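Local coordinates for protein delta-1-pyrroline-5-carboxylate dehydrogenase, mitochondrial (Mus musculus, PDB 4E3X) that probably catalyses the NAD-dependent, irreversible oxidation of L-glutamate gamma-semialdehyde to L-glutamate, the second step of mitochondrial proline breakdown, at residues F308-G313 against I538-S543; G202-I207 against M226-L231; H194-G199 against S543-K548. All blocks are in the same frame, centred on the assembly; numbering follows the deposited sequence.

How the contacts relate
Contact 2 lies in the interior of the NAD-binding domain, where two neighbouring parallel strands are held by backbone bonds and aliphatic packing. Contact 1 sits at the edge of that same five-stranded sheet and is only partly buried: two arginines with nearly parallel guanidinium planes, bridging waters and a tryptophan tie strand 310-314 to the turn before strand 542-550. Contact 3 takes up that strand at Ser543, shared with contact 1, and pairs it with strand 191-199 beside the second subunit, joining antiparallel ladder bonds with an arginine's grip on Ser543. Contacts 1 and 2 meet where Asn228 ND2 reaches Trp541 O, contacts 1 and 3 where Thr542 OG1 reaches Arg198 O.

Contact 1: F308-G313 against I538-S543; sequences FPRLAG and ILRWTS. With PRO (proline), chain I.
Strand 310-314, an outermost strand of the parallel sheet of the NAD-binding domain, meets the 3-10 turn that precedes strand 542-550, with Arg310 reaching across to Arg540, Thr542 and Ser543. The Arg310 chain is extended from CG to NE (chi2 -179°, chi3 180°), which carries its guanidinium to the end of the turn and just beyond it. There Arg310 NH1 grips two carbonyls: Arg540 O at 2.9 Å, in the guanidinium plane but well above the plane of that carbonyl, and Thr542 O, also at 2.9 Å, by a more bent bond. Arg310 NH2 gives a sound bond to water 1 and a weak one to water 2, which also bonds Ser543 OG; Thr528 O of the second subunit is a further weak partner, and Asn529 of that subunit binds the Ser543 hydroxyl.

The Arg540 guanidinium lies nearly parallel to that of Arg310, the planes 9° apart, with Arg310 CD over its face. Arg310 NH1 and Arg540 NH1 are 4.0 Å apart, a like-charge approach probably eased by the two carbonyls and by the waters at Arg540. Bent at chi2 and chi3, Arg540 turns its NE and NH2 to waters 3 and 4; water 4 donates to Leu311 O, and water 3 lies within bonding distance of it. Ala312 CB touches Trp541 CZ2 at 3.8 Å. The Phe308 ring receives the bound proline on one face, Phe308 CE1 3.7 Å from the ligand's CG.

Strand 279-285 bonds Arg310 and Ala312, helix 288-300 packs against Leu311, helix 155-180 against Ile538 and Leu539, and Arg540 meets Arg540 of the second subunit.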
ATOM      1  N   PHE B 308      -9.902   5.837  -4.880  1.00  6.71           N
ATOM      2  CA  PHE B 308      -9.221   4.740  -5.553  1.00  6.97           C
ATOM      3  C   PHE B 308      -9.207   3.523  -4.641  1.00  7.21           C
ATOM      4  O   PHE B 308      -8.564   3.549  -3.593  1.00  7.91           O
ATOM      5  CB  PHE B 308      -7.796   5.168  -5.910  1.00  7.67           C
ATOM      6  CG  PHE B 308      -7.748   6.263  -6.941  1.00  8.16           C
ATOM      7  CD1 PHE B 308      -7.676   7.595  -6.563  1.00  9.20           C
ATOM      8  CD2 PHE B 308      -7.833   5.961  -8.288  1.00  9.70           C
ATOM      9  CE1 PHE B 308      -7.661   8.602  -7.518  1.00 10.15           C
ATOM     10  CE2 PHE B 308      -7.815   6.961  -9.247  1.00 10.62           C
ATOM     11  CZ  PHE B 308      -7.734   8.280  -8.864  1.00 10.61           C
ATOM     12  N   PRO B 309      -9.914   2.443  -5.037  1.00  6.77           N
ATOM     13  CA  PRO B 309      -9.957   1.291  -4.126  1.00  6.56           C
ATOM     14  C   PRO B 309      -8.595   0.623  -3.943  1.00  6.57           C
ATOM     15  O   PRO B 309      -7.764   0.620  -4.854  1.00  8.40           O
ATOM     16  CB  PRO B 309     -10.957   0.338  -4.802  1.00  7.34           C
ATOM     17  CG  PRO B 309     -11.825   1.257  -5.658  1.00  7.72           C
ATOM     18  CD  PRO B 309     -10.840   2.279  -6.179  1.00  7.63           C
ATOM     19  N   ARG B 310      -8.393   0.056  -2.761  1.00  6.74           N
ATOM     20  CA  ARG B 310      -7.170  -0.656  -2.415  1.00  7.70           C
ATOM     21  C   ARG B 310      -7.397  -2.149  -2.464  1.00  7.18           C
ATOM     22  O   ARG B 310      -8.219  -2.679  -1.712  1.00  8.86           O
ATOM     23  CB  ARG B 310      -6.722  -0.280  -1.011  1.00  8.17           C
ATOM     24  CG  ARG B 310      -6.341   1.166  -0.890  1.00  8.12           C
ATOM     25  CD  ARG B 310      -5.888   1.502   0.507  1.00  9.51           C
ATOM     26  NE  ARG B 310      -5.509   2.910   0.609  1.00  9.32           N
ATOM     27  CZ  ARG B 310      -4.898   3.443   1.659  1.00  9.70           C
ATOM     28  NH1 ARG B 310      -4.594   2.687   2.709  1.00  8.42           N
ATOM     29  NH2 ARG B 310      -4.599   4.736   1.664  1.00 11.59           N
ATOM     30  N   LEU B 311      -6.666  -2.824  -3.343  1.00  7.35           N
ATOM     31  CA  LEU B 311      -6.779  -4.265  -3.462  1.00  8.76           C
ATOM     32  C   LEU B 311      -5.632  -4.971  -2.765  1.00  7.69           C
ATOM     33  O   LEU B 311      -4.471  -4.665  -3.015  1.00  8.77           O
ATOM     34  CB  LEU B 311      -6.849  -4.665  -4.927  1.00  9.99           C
ATOM     35  CG  LEU B 311      -8.291  -4.747  -5.419  1.00 13.38           C
ATOM     36  CD1 LEU B 311      -8.963  -3.384  -5.413  1.00 14.18           C
ATOM     37  CD2 LEU B 311      -8.322  -5.361  -6.789  1.00 14.90           C
ATOM     38  N   ALA B 312      -5.969  -5.895  -1.874  1.00  6.91           N
ATOM     39  CA  ALA B 312      -4.984  -6.729  -1.204  1.00  7.24           C
ATOM     40  C   ALA B 312      -5.314  -8.169  -1.553  1.00  7.01           C
ATOM     41  O   ALA B 312      -6.473  -8.584  -1.447  1.00  7.64           O
ATOM     42  CB  ALA B 312      -5.027  -6.517   0.302  1.00  8.82           C
ATOM     43  N   GLY B 313      -4.318  -8.925  -1.999  1.00  7.07           N
ATOM     44  CA  GLY B 313      -4.551 -10.301  -2.393  1.00  8.54           C
ATOM     45  C   GLY B 313      -3.434 -11.237  -1.998  1.00  9.03           C
ATOM     46  O   GLY B 313      -2.253 -10.932  -2.177  1.00 10.35           O
ATOM     47  N   ILE B 538      -1.815  -3.474   8.847  1.00  7.83           N
ATOM     48  CA  ILE B 538      -2.937  -2.594   9.165  1.00  7.83           C
ATOM     49  C   ILE B 538      -2.871  -1.266   8.415  1.00  7.88           C
ATOM     50  O   ILE B 538      -3.896  -0.609   8.228  1.00  7.77           O
ATOM     51  CB  ILE B 538      -3.076  -2.318  10.679  1.00  8.75           C
ATOM     52  CG1 ILE B 538      -1.743  -1.840  11.260  1.00 10.00           C
ATOM     53  CG2 ILE B 538      -3.615  -3.548  11.407  1.00  9.54           C
ATOM     54  CD1 ILE B 538      -1.862  -1.298  12.663  1.00  9.64           C
ATOM     55  N   LEU B 539      -1.680  -0.889   7.953  1.00  7.52           N
ATOM     56  CA  LEU B 539      -1.516   0.369   7.224  1.00  7.84           C
ATOM     57  C   LEU B 539      -2.269   0.387   5.895  1.00  7.17           C
ATOM     58  O   LEU B 539      -2.584   1.459   5.372  1.00  9.50           O
ATOM     59  CB  LEU B 539      -0.040   0.700   7.009  1.00 10.51           C
ATOM     60  CG  LEU B 539       0.694   1.059   8.297  1.00 14.02           C
ATOM     61  CD1 LEU B 539       2.193   1.036   8.088  1.00 14.74           C
ATOM     62  CD2 LEU B 539       0.233   2.423   8.782  1.00 15.56           C
ATOM     63  N   ARG B 540      -2.545  -0.786   5.329  1.00  6.40           N
ATOM     64  CA  ARG B 540      -3.342  -0.809   4.105  1.00  6.53           C
ATOM     65  C   ARG B 540      -4.787  -0.371   4.354  1.00  6.95           C
ATOM     66  O   ARG B 540      -5.494   0.007   3.414  1.00  7.56           O
ATOM     67  CB  ARG B 540      -3.343  -2.198   3.468  1.00  8.05           C
ATOM     68  CG  ARG B 540      -1.985  -2.666   2.922  1.00 10.94           C
ATOM     69  CD  ARG B 540      -1.351  -1.685   1.900  1.00 11.62           C
ATOM     70  NE  ARG B 540      -2.047  -1.645   0.605  1.00 13.01           N
ATOM     71  CZ  ARG B 540      -2.323  -0.532  -0.080  1.00 14.19           C
ATOM     72  NH1 ARG B 540      -2.003   0.659   0.410  1.00 13.80           N
ATOM     73  NH2 ARG B 540      -2.941  -0.606  -1.255  1.00 15.02           N
ATOM     74  N   TRP B 541      -5.232  -0.411   5.614  1.00  6.29           N
ATOM     75  CA  TRP B 541      -6.644  -0.176   5.932  1.00  6.20           C
ATOM     76  C   TRP B 541      -6.894   1.157   6.629  1.00  5.61           C
ATOM     77  O   TRP B 541      -7.981   1.399   7.145  1.00  6.38           O
ATOM     78  CB  TRP B 541      -7.238  -1.367   6.713  1.00  6.96           C
ATOM     79  CG  TRP B 541      -6.870  -2.642   6.036  1.00  7.19           C
ATOM     80  CD1 TRP B 541      -6.029  -3.609   6.505  1.00  8.78           C
ATOM     81  CD2 TRP B 541      -7.253  -3.049   4.717  1.00  8.00           C
ATOM     82  NE1 TRP B 541      -5.874  -4.603   5.566  1.00  8.46           N
ATOM     83  CE2 TRP B 541      -6.621  -4.284   4.461  1.00  7.87           C
ATOM     84  CE3 TRP B 541      -8.077  -2.493   3.727  1.00  9.02           C
ATOM     85  CZ2 TRP B 541      -6.776  -4.967   3.256  1.00  9.15           C
ATOM     86  CZ3 TRP B 541      -8.237  -3.175   2.539  1.00  9.93           C
ATOM     87  CH2 TRP B 541      -7.597  -4.407   2.316  1.00  9.47           C
ATOM     88  N   THR B 542      -5.890   2.026   6.619  1.00  6.06           N
ATOM     89  CA  THR B 542      -6.053   3.387   7.107  1.00  6.22           C
ATOM     90  C   THR B 542      -5.608   4.371   6.027  1.00  6.53           C
ATOM     91  O   THR B 542      -4.683   4.086   5.254  1.00  7.50           O
ATOM     92  CB  THR B 542      -5.287   3.627   8.449  1.00  8.36           C
ATOM     93  OG1 THR B 542      -5.398   5.001   8.836  1.00  9.96           O
ATOM     94  CG2 THR B 542      -3.809   3.293   8.329  1.00  9.79           C
ATOM     95  N   SER B 543      -6.286   5.514   5.967  1.00  7.42           N
ATOM     96  CA  SER B 543      -5.927   6.604   5.074  1.00  8.48           C
ATOM     97  C   SER B 543      -5.646   7.814   5.965  1.00  8.47           C
ATOM     98  O   SER B 543      -6.572   8.506   6.390  1.00 10.54           O
ATOM     99  CB  SER B 543      -7.095   6.887   4.120  1.00  9.97           C
ATOM    100  OG  SER B 543      -6.800   7.946   3.231  1.00 10.82           O
TER
HETATM  101  N   PRO I 601     -12.972   7.767  -9.444  1.00 11.73           N
HETATM  102  CA  PRO I 601     -12.975   9.229  -9.447  1.00 13.42           C
HETATM  103  C   PRO I 601     -12.884   9.735 -10.873  1.00 15.82           C
HETATM  104  O   PRO I 601     -12.736   8.934 -11.792  1.00 14.82           O
HETATM  105  CB  PRO I 601     -11.698   9.579  -8.678  1.00 15.03           C
HETATM  106  CG  PRO I 601     -11.366   8.372  -7.891  1.00 14.25           C
HETATM  107  CD  PRO I 601     -11.773   7.238  -8.772  1.00 12.77           C
HETATM  108  OXT PRO I 601     -12.952  10.938 -11.127  1.00 19.31           O
HETATM  109  O   HOH W   1      -2.288   5.405   3.197  1.00 12.60           O
HETATM  110  O   HOH W   2      -6.730   6.606   0.856  1.00 14.44           O
HETATM  111  O   HOH W   3      -2.465  -4.028  -1.061  1.00 13.80           O
HETATM  112  O   HOH W   4      -3.128  -2.340  -3.587  1.00 16.76           O

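Contact 2: G202-I207 against M226-L231; sequences GFVAAI and MGNVVL
Val204 and Val230 face each other as a parallel pair, as do Ala205 and Leu231, and three backbone bonds join their strands. Val204 N donates to Val229 O, nearly straight at 170°; Leu231 N returns to Val204 O at 2.9 Å; and Ala206 N reaches Leu231 O at 2.8 Å. Val204 O is also approached by Val230 CA, a CA-H...O contact of 3.1 Å.

Side chains fill both faces of the ladder. On the face of Val204 and Val230, Ala206 CB packs against Val230 CG1 at 3.8 Å, a branch that lies opposite its backbone N across the CA-CB bond (chi1 177°), which also brings it near Val204 O. Val204 CG2 meets the Asn228 side chain at CB, 4.0 Å away. Phe203 is modelled in two conformers; in the one described its CB touches Val229 CG2, while a ring contact with Leu231 is doubtful.

In the next shell, water 5 accepts from Val229 N and lies within bonding distance of Gly202 O and Asn228 OD1, where the ladder begins. Asn228 is fixed at both ends of its amide: OD1 takes Leu200 N, and ND2 gives to Pro223 O and Trp541 O. Gly227, at positive phi, is the C-prime residue of a Schellman motif that ends helix 213-225.

The pair closes the beta-alpha-beta crossover of strand 203-207, helix 213-225 and strand 230-233 in the Rossmann-type sheet, its strands leading to the NAD(+)-binding residues Ser208 and Lys233. Strand 279-285 borders 203-207 on its other edge, and helices 99-118 and 266-274 cover Phe203.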
ATOM      1  N   GLY B 202     -15.852   4.652   2.769  0.52  6.71           N
ATOM      2  CA  GLY B 202     -16.509   3.656   1.942  0.52  6.79           C
ATOM      3  C   GLY B 202     -16.610   2.354   2.713  0.52  5.88           C
ATOM      4  O   GLY B 202     -16.607   2.372   3.940  0.52  6.29           O
ATOM      5  N   PHE B 203     -16.696   1.227   2.009  0.52  5.52           N
ATOM      6  CA  PHE B 203     -16.708  -0.081   2.673  0.52  5.77           C
ATOM      7  C   PHE B 203     -15.640  -0.972   2.061  0.52  6.35           C
ATOM      8  O   PHE B 203     -15.199  -0.745   0.927  0.52  7.19           O
ATOM      9  CB  PHE B 203     -18.081  -0.760   2.561  0.52  6.60           C
ATOM     10  CG  PHE B 203     -18.393  -1.272   1.180  0.52  6.47           C
ATOM     11  CD1 PHE B 203     -18.890  -0.415   0.210  0.52  6.95           C
ATOM     12  CD2 PHE B 203     -18.167  -2.603   0.840  0.52  6.99           C
ATOM     13  CE1 PHE B 203     -19.168  -0.872  -1.076  0.52  7.11           C
ATOM     14  CE2 PHE B 203     -18.444  -3.067  -0.440  0.52  7.07           C
ATOM     15  CZ  PHE B 203     -18.940  -2.201  -1.400  0.52  7.35           C
ATOM     16  N   VAL B 204     -15.243  -1.991   2.818  1.00  6.02           N
ATOM     17  CA  VAL B 204     -14.268  -2.975   2.377  1.00  6.35           C
ATOM     18  C   VAL B 204     -14.972  -4.312   2.166  1.00  6.16           C
ATOM     19  O   VAL B 204     -15.809  -4.716   2.976  1.00  6.78           O
ATOM     20  CB  VAL B 204     -13.158  -3.130   3.451  1.00  6.51           C
ATOM     21  CG1 VAL B 204     -12.217  -4.289   3.123  1.00  6.90           C
ATOM     22  CG2 VAL B 204     -12.403  -1.813   3.626  1.00  7.35           C
ATOM     23  N   ALA B 205     -14.650  -4.985   1.063  1.00  5.50           N
ATOM     24  CA  ALA B 205     -15.148  -6.330   0.814  1.00  5.93           C
ATOM     25  C   ALA B 205     -14.081  -7.346   1.210  1.00  6.63           C
ATOM     26  O   ALA B 205     -12.953  -7.278   0.725  1.00  7.34           O
ATOM     27  CB  ALA B 205     -15.503  -6.482  -0.654  1.00  6.92           C
ATOM     28  N   ALA B 206     -14.431  -8.273   2.096  1.00  6.12           N
ATOM     29  CA  ALA B 206     -13.498  -9.318   2.542  1.00  6.60           C
ATOM     30  C   ALA B 206     -13.944 -10.659   1.981  1.00  5.64           C
ATOM     31  O   ALA B 206     -15.100 -11.054   2.140  1.00  6.68           O
ATOM     32  CB  ALA B 206     -13.428  -9.379   4.062  1.00  7.02           C
ATOM     33  N   ILE B 207     -13.027 -11.343   1.304  1.00  5.88           N
ATOM     34  CA  ILE B 207     -13.323 -12.599   0.628  1.00  7.03           C
ATOM     35  C   ILE B 207     -12.319 -13.646   1.090  1.00  6.33           C
ATOM     36  O   ILE B 207     -11.137 -13.559   0.760  1.00  7.17           O
ATOM     37  CB  ILE B 207     -13.233 -12.408  -0.899  1.00  7.75           C
ATOM     38  CG1 ILE B 207     -14.271 -11.380  -1.382  1.00  8.10           C
ATOM     39  CG2 ILE B 207     -13.374 -13.746  -1.622  1.00  8.27           C
ATOM     40  CD1 ILE B 207     -14.047 -10.879  -2.791  1.00  9.35           C
ATOM     41  N   MET B 226      -9.426  -1.084  12.110  1.00  6.45           N
ATOM     42  CA  MET B 226      -8.922   0.212  11.678  1.00  6.95           C
ATOM     43  C   MET B 226     -10.025   1.210  11.334  1.00  7.51           C
ATOM     44  O   MET B 226      -9.761   2.250  10.744  1.00  8.59           O
ATOM     45  CB  MET B 226      -7.965   0.028  10.498  1.00  6.62           C
ATOM     46  CG  MET B 226      -6.797  -0.897  10.814  1.00  7.31           C
ATOM     47  SD  MET B 226      -5.853  -0.442  12.277  1.00  8.54           S
ATOM     48  CE  MET B 226      -5.023   1.034  11.704  1.00 10.64           C
ATOM     49  N   GLY B 227     -11.251   0.914  11.743  1.00  6.71           N
ATOM     50  CA  GLY B 227     -12.336   1.870  11.573  1.00  6.75           C
ATOM     51  C   GLY B 227     -13.130   1.718  10.297  1.00  6.73           C
ATOM     52  O   GLY B 227     -13.919   2.590   9.945  1.00  7.65           O
ATOM     53  N   ASN B 228     -12.909   0.614   9.593  1.00  5.82           N
ATOM     54  CA  ASN B 228     -13.688   0.321   8.401  1.00  5.55           C
ATOM     55  C   ASN B 228     -14.949  -0.470   8.687  1.00  5.50           C
ATOM     56  O   ASN B 228     -15.087  -1.093   9.743  1.00  6.69           O
ATOM     57  CB  ASN B 228     -12.837  -0.448   7.401  1.00  5.19           C
ATOM     58  CG  ASN B 228     -11.643   0.346   6.970  1.00  5.21           C
ATOM     59  OD1 ASN B 228     -11.788   1.293   6.206  1.00  6.64           O
ATOM     60  ND2 ASN B 228     -10.460   0.002   7.490  1.00  6.08           N
ATOM     61  N   VAL B 229     -15.861  -0.438   7.724  1.00  5.40           N
ATOM     62  CA  VAL B 229     -17.003  -1.332   7.715  1.00  5.67           C
ATOM     63  C   VAL B 229     -16.828  -2.311   6.556  1.00  5.39           C
ATOM     64  O   VAL B 229     -16.212  -1.987   5.543  1.00  6.18           O
ATOM     65  CB  VAL B 229     -18.346  -0.575   7.640  1.00  6.36           C
ATOM     66  CG1 VAL B 229     -18.529   0.281   8.884  1.00  7.32           C
ATOM     67  CG2 VAL B 229     -18.437   0.272   6.377  1.00  6.83           C
ATOM     68  N   VAL B 230     -17.365  -3.512   6.719  1.00  5.33           N
ATOM     69  CA  VAL B 230     -16.957  -4.644   5.898  1.00  5.38           C
ATOM     70  C   VAL B 230     -18.142  -5.509   5.495  1.00  5.50           C
ATOM     71  O   VAL B 230     -19.010  -5.806   6.323  1.00  6.34           O
ATOM     72  CB  VAL B 230     -15.977  -5.545   6.695  1.00  5.66           C
ATOM     73  CG1 VAL B 230     -15.573  -6.781   5.897  1.00  6.21           C
ATOM     74  CG2 VAL B 230     -14.736  -4.766   7.169  1.00  5.96           C
ATOM     75  N   LEU B 231     -18.178  -5.898   4.222  1.00  6.08           N
ATOM     76  CA  LEU B 231     -18.981  -7.030   3.792  1.00  5.67           C
ATOM     77  C   LEU B 231     -18.080  -8.245   3.705  1.00  5.51           C
ATOM     78  O   LEU B 231     -17.142  -8.278   2.911  1.00  6.24           O
ATOM     79  CB  LEU B 231     -19.636  -6.776   2.432  1.00  6.18           C
ATOM     80  CG  LEU B 231     -21.035  -6.150   2.444  1.00  6.60           C
ATOM     81  CD1 LEU B 231     -21.021  -4.754   3.049  1.00  7.33           C
ATOM     82  CD2 LEU B 231     -21.634  -6.132   1.030  1.00  7.80           C
TER
HETATM   83  O   HOH W   5     -14.624   1.199   5.496  1.00  9.02           O

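Contact 3: H194-G199 against S543-K548; sequences HTVYRG and SPQVIK
His194 pairs with Ile547 in an antiparallel ladder in which strands 194-199 and 543-548 run at 153° to one another, their axes 4.5 Å apart at closest approach. Ile547 N donates to His194 O at 2.8 Å, and Val196 N to Gln545 O at 2.7 Å in a second hydrogen-bonded pair; Ser543 N adds a bond to Arg198 O.

Arg198 supplies the side-chain grip. Bent at chi3 (-56°), it brings NE to Ser543 O at 2.8 Å, nearly in its own plane, and NH2 by a longer bond, 3.3 Å, to Ser543 OG, a hydroxyl also bonded by Asn529 ND2 of the second subunit. Gln545 CB lies over one guanidinium face, 3.7 Å from Arg198 NE. An alanine in place of Arg198 is likely to leave Ser543 O without this donor and the Gln545 methylene without its flat cover. Val196 CG2 touches Ile547 CD1 at 3.8 Å, and on the opposite face Pro544 CB packs beside Thr195 CG2.

Such a ribbon is the extension through which aldehyde dehydrogenase subunits associate: Arg198 NH1 and Gln545 NE2 bond the backbone O of Arg498 and of Ala501 of the second subunit, and residues 546-548 pair in parallel with a strand of that chain, placing strand 542-550 between strand 191-199 and the dimer partner.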
ATOM      1  N   HIS B 194      -0.564  16.572  14.201  1.00  8.07           N
ATOM      2  CA  HIS B 194      -1.075  15.299  14.681  1.00  9.02           C
ATOM      3  C   HIS B 194      -1.599  14.489  13.509  1.00  8.23           C
ATOM      4  O   HIS B 194      -2.290  15.020  12.639  1.00  9.33           O
ATOM      5  CB  HIS B 194      -2.194  15.549  15.696  1.00 12.11           C
ATOM      6  CG  HIS B 194      -2.870  14.305  16.182  1.00 16.48           C
ATOM      7  ND1 HIS B 194      -2.369  13.542  17.215  1.00 18.99           N
ATOM      8  CD2 HIS B 194      -4.014  13.698  15.785  1.00 17.48           C
ATOM      9  CE1 HIS B 194      -3.173  12.516  17.431  1.00 19.57           C
ATOM     10  NE2 HIS B 194      -4.180  12.587  16.578  1.00 19.45           N
ATOM     11  N   THR B 195      -1.267  13.201  13.487  1.00  8.18           N
ATOM     12  CA  THR B 195      -1.805  12.297  12.486  1.00  8.19           C
ATOM     13  C   THR B 195      -3.019  11.563  13.029  1.00  7.69           C
ATOM     14  O   THR B 195      -2.962  10.951  14.095  1.00  8.46           O
ATOM     15  CB  THR B 195      -0.754  11.271  12.014  1.00  8.57           C
ATOM     16  OG1 THR B 195       0.320  11.968  11.370  1.00  9.45           O
ATOM     17  CG2 THR B 195      -1.362  10.280  11.029  1.00  9.55           C
ATOM     18  N   VAL B 196      -4.115  11.646  12.284  1.00  7.26           N
ATOM     19  CA  VAL B 196      -5.333  10.913  12.570  1.00  7.27           C
ATOM     20  C   VAL B 196      -5.360   9.712  11.630  1.00  6.70           C
ATOM     21  O   VAL B 196      -5.358   9.878  10.407  1.00  7.70           O
ATOM     22  CB  VAL B 196      -6.564  11.793  12.296  1.00  7.37           C
ATOM     23  CG1 VAL B 196      -7.842  10.994  12.494  1.00  8.04           C
ATOM     24  CG2 VAL B 196      -6.560  13.049  13.170  1.00  8.61           C
ATOM     25  N   TYR B 197      -5.378   8.506  12.191  1.00  6.48           N
ATOM     26  CA  TYR B 197      -5.395   7.291  11.386  1.00  6.95           C
ATOM     27  C   TYR B 197      -6.851   6.951  11.040  1.00  6.79           C
ATOM     28  O   TYR B 197      -7.495   6.134  11.706  1.00  8.69           O
ATOM     29  CB  TYR B 197      -4.629   6.155  12.089  1.00  8.29           C
ATOM     30  CG  TYR B 197      -3.146   6.464  12.130  1.00  8.47           C
ATOM     31  CD1 TYR B 197      -2.346   6.240  11.016  1.00  9.32           C
ATOM     32  CD2 TYR B 197      -2.557   7.051  13.254  1.00  9.25           C
ATOM     33  CE1 TYR B 197      -0.999   6.553  11.026  1.00  9.46           C
ATOM     34  CE2 TYR B 197      -1.205   7.373  13.267  1.00  9.04           C
ATOM     35  CZ  TYR B 197      -0.431   7.111  12.152  1.00  8.93           C
ATOM     36  OH  TYR B 197       0.907   7.432  12.150  1.00  9.84           O
ATOM     37  N   ARG B 198      -7.372   7.619  10.009  1.00  6.45           N
ATOM     38  CA  ARG B 198      -8.754   7.457   9.566  1.00  6.33           C
ATOM     39  C   ARG B 198      -8.949   6.084   8.959  1.00  5.53           C
ATOM     40  O   ARG B 198      -8.075   5.585   8.256  1.00  7.12           O
ATOM     41  CB  ARG B 198      -9.103   8.479   8.475  1.00  6.83           C
ATOM     42  CG  ARG B 198      -8.912   9.950   8.848  1.00  6.59           C
ATOM     43  CD  ARG B 198      -9.250  10.867   7.663  1.00  7.16           C
ATOM     44  NE  ARG B 198      -8.461  10.543   6.476  1.00  6.77           N
ATOM     45  CZ  ARG B 198      -8.356  11.315   5.397  1.00  6.66           C
ATOM     46  NH1 ARG B 198      -8.941  12.507   5.359  1.00  7.42           N
ATOM     47  NH2 ARG B 198      -7.633  10.904   4.360  1.00  7.50           N
ATOM     48  N   GLY B 199     -10.126   5.493   9.158  1.00  6.40           N
ATOM     49  CA  GLY B 199     -10.508   4.362   8.330  1.00  7.49           C
ATOM     50  C   GLY B 199     -10.715   4.823   6.892  1.00  7.22           C
ATOM     51  O   GLY B 199     -10.775   6.023   6.626  1.00  8.11           O
ATOM     52  N   SER B 543      -6.286   5.514   5.967  1.00  7.42           N
ATOM     53  CA  SER B 543      -5.927   6.604   5.074  1.00  8.48           C
ATOM     54  C   SER B 543      -5.646   7.814   5.965  1.00  8.47           C
ATOM     55  O   SER B 543      -6.572   8.506   6.390  1.00 10.54           O
ATOM     56  CB  SER B 543      -7.095   6.887   4.120  1.00  9.97           C
ATOM     57  OG  SER B 543      -6.800   7.946   3.231  1.00 10.82           O
ATOM     58  N   PRO B 544      -4.369   8.048   6.301  1.00  7.45           N
ATOM     59  CA  PRO B 544      -4.101   9.041   7.349  1.00  8.06           C
ATOM     60  C   PRO B 544      -4.428  10.476   6.949  1.00  7.65           C
ATOM     61  O   PRO B 544      -4.335  10.853   5.781  1.00  7.49           O
ATOM     62  CB  PRO B 544      -2.597   8.880   7.606  1.00  9.50           C
ATOM     63  CG  PRO B 544      -2.285   7.466   7.143  1.00  9.73           C
ATOM     64  CD  PRO B 544      -3.161   7.287   5.935  1.00  8.41           C
ATOM     65  N   GLN B 545      -4.836  11.259   7.942  1.00  7.11           N
ATOM     66  CA  GLN B 545      -4.987  12.696   7.811  1.00  7.21           C
ATOM     67  C   GLN B 545      -3.989  13.345   8.748  1.00  7.06           C
ATOM     68  O   GLN B 545      -3.760  12.842   9.840  1.00  9.28           O
ATOM     69  CB  GLN B 545      -6.397  13.095   8.232  1.00  7.91           C
ATOM     70  CG  GLN B 545      -6.670  14.596   8.236  1.00  8.43           C
ATOM     71  CD  GLN B 545      -7.965  14.930   8.927  1.00  8.07           C
ATOM     72  OE1 GLN B 545      -8.248  14.413  10.007  1.00  9.67           O
ATOM     73  NE2 GLN B 545      -8.776  15.783   8.300  1.00  7.78           N
ATOM     74  N   VAL B 546      -3.377  14.449   8.341  1.00  6.22           N
ATOM     75  CA  VAL B 546      -2.525  15.209   9.245  0.58  6.08           C
ATOM     76  C   VAL B 546      -3.170  16.564   9.509  1.00  6.37           C
ATOM     77  O   VAL B 546      -3.561  17.258   8.562  1.00  7.26           O
ATOM     78  CB  VAL B 546      -1.122  15.395   8.666  0.58  6.85           C
ATOM     79  CG1 VAL B 546      -0.266  16.210   9.620  0.58  8.48           C
ATOM     80  CG2 VAL B 546      -0.499  14.031   8.395  0.58  7.53           C
ATOM     81  N   ILE B 547      -3.306  16.903  10.781  1.00  6.81           N
ATOM     82  CA  ILE B 547      -3.862  18.174  11.204  1.00  5.77           C
ATOM     83  C   ILE B 547      -2.747  19.049  11.770  1.00  6.82           C
ATOM     84  O   ILE B 547      -2.000  18.630  12.664  1.00  8.12           O
ATOM     85  CB  ILE B 547      -4.940  17.971  12.279  1.00  7.11           C
ATOM     86  CG1 ILE B 547      -6.088  17.111  11.730  1.00  8.05           C
ATOM     87  CG2 ILE B 547      -5.447  19.311  12.794  1.00  8.55           C
ATOM     88  CD1 ILE B 547      -7.172  16.802  12.750  1.00  9.41           C
ATOM     89  N   LYS B 548      -2.621  20.253  11.225  1.00  6.78           N
ATOM     90  CA  LYS B 548      -1.711  21.261  11.753  1.00  7.37           C
ATOM     91  C   LYS B 548      -2.537  22.370  12.385  1.00  7.80           C
ATOM     92  O   LYS B 548      -3.359  22.988  11.702  1.00  8.35           O
ATOM     93  CB  LYS B 548      -0.848  21.834  10.627  1.00  7.18           C
ATOM     94  CG  LYS B 548       0.080  22.968  11.059  1.00  7.51           C
ATOM     95  CD  LYS B 548       0.735  23.624   9.847  1.00  8.09           C
ATOM     96  CE  LYS B 548       1.834  24.590  10.246  1.00  8.86           C
ATOM     97  NZ  LYS B 548       2.392  25.373   9.111  1.00  9.34           N
TER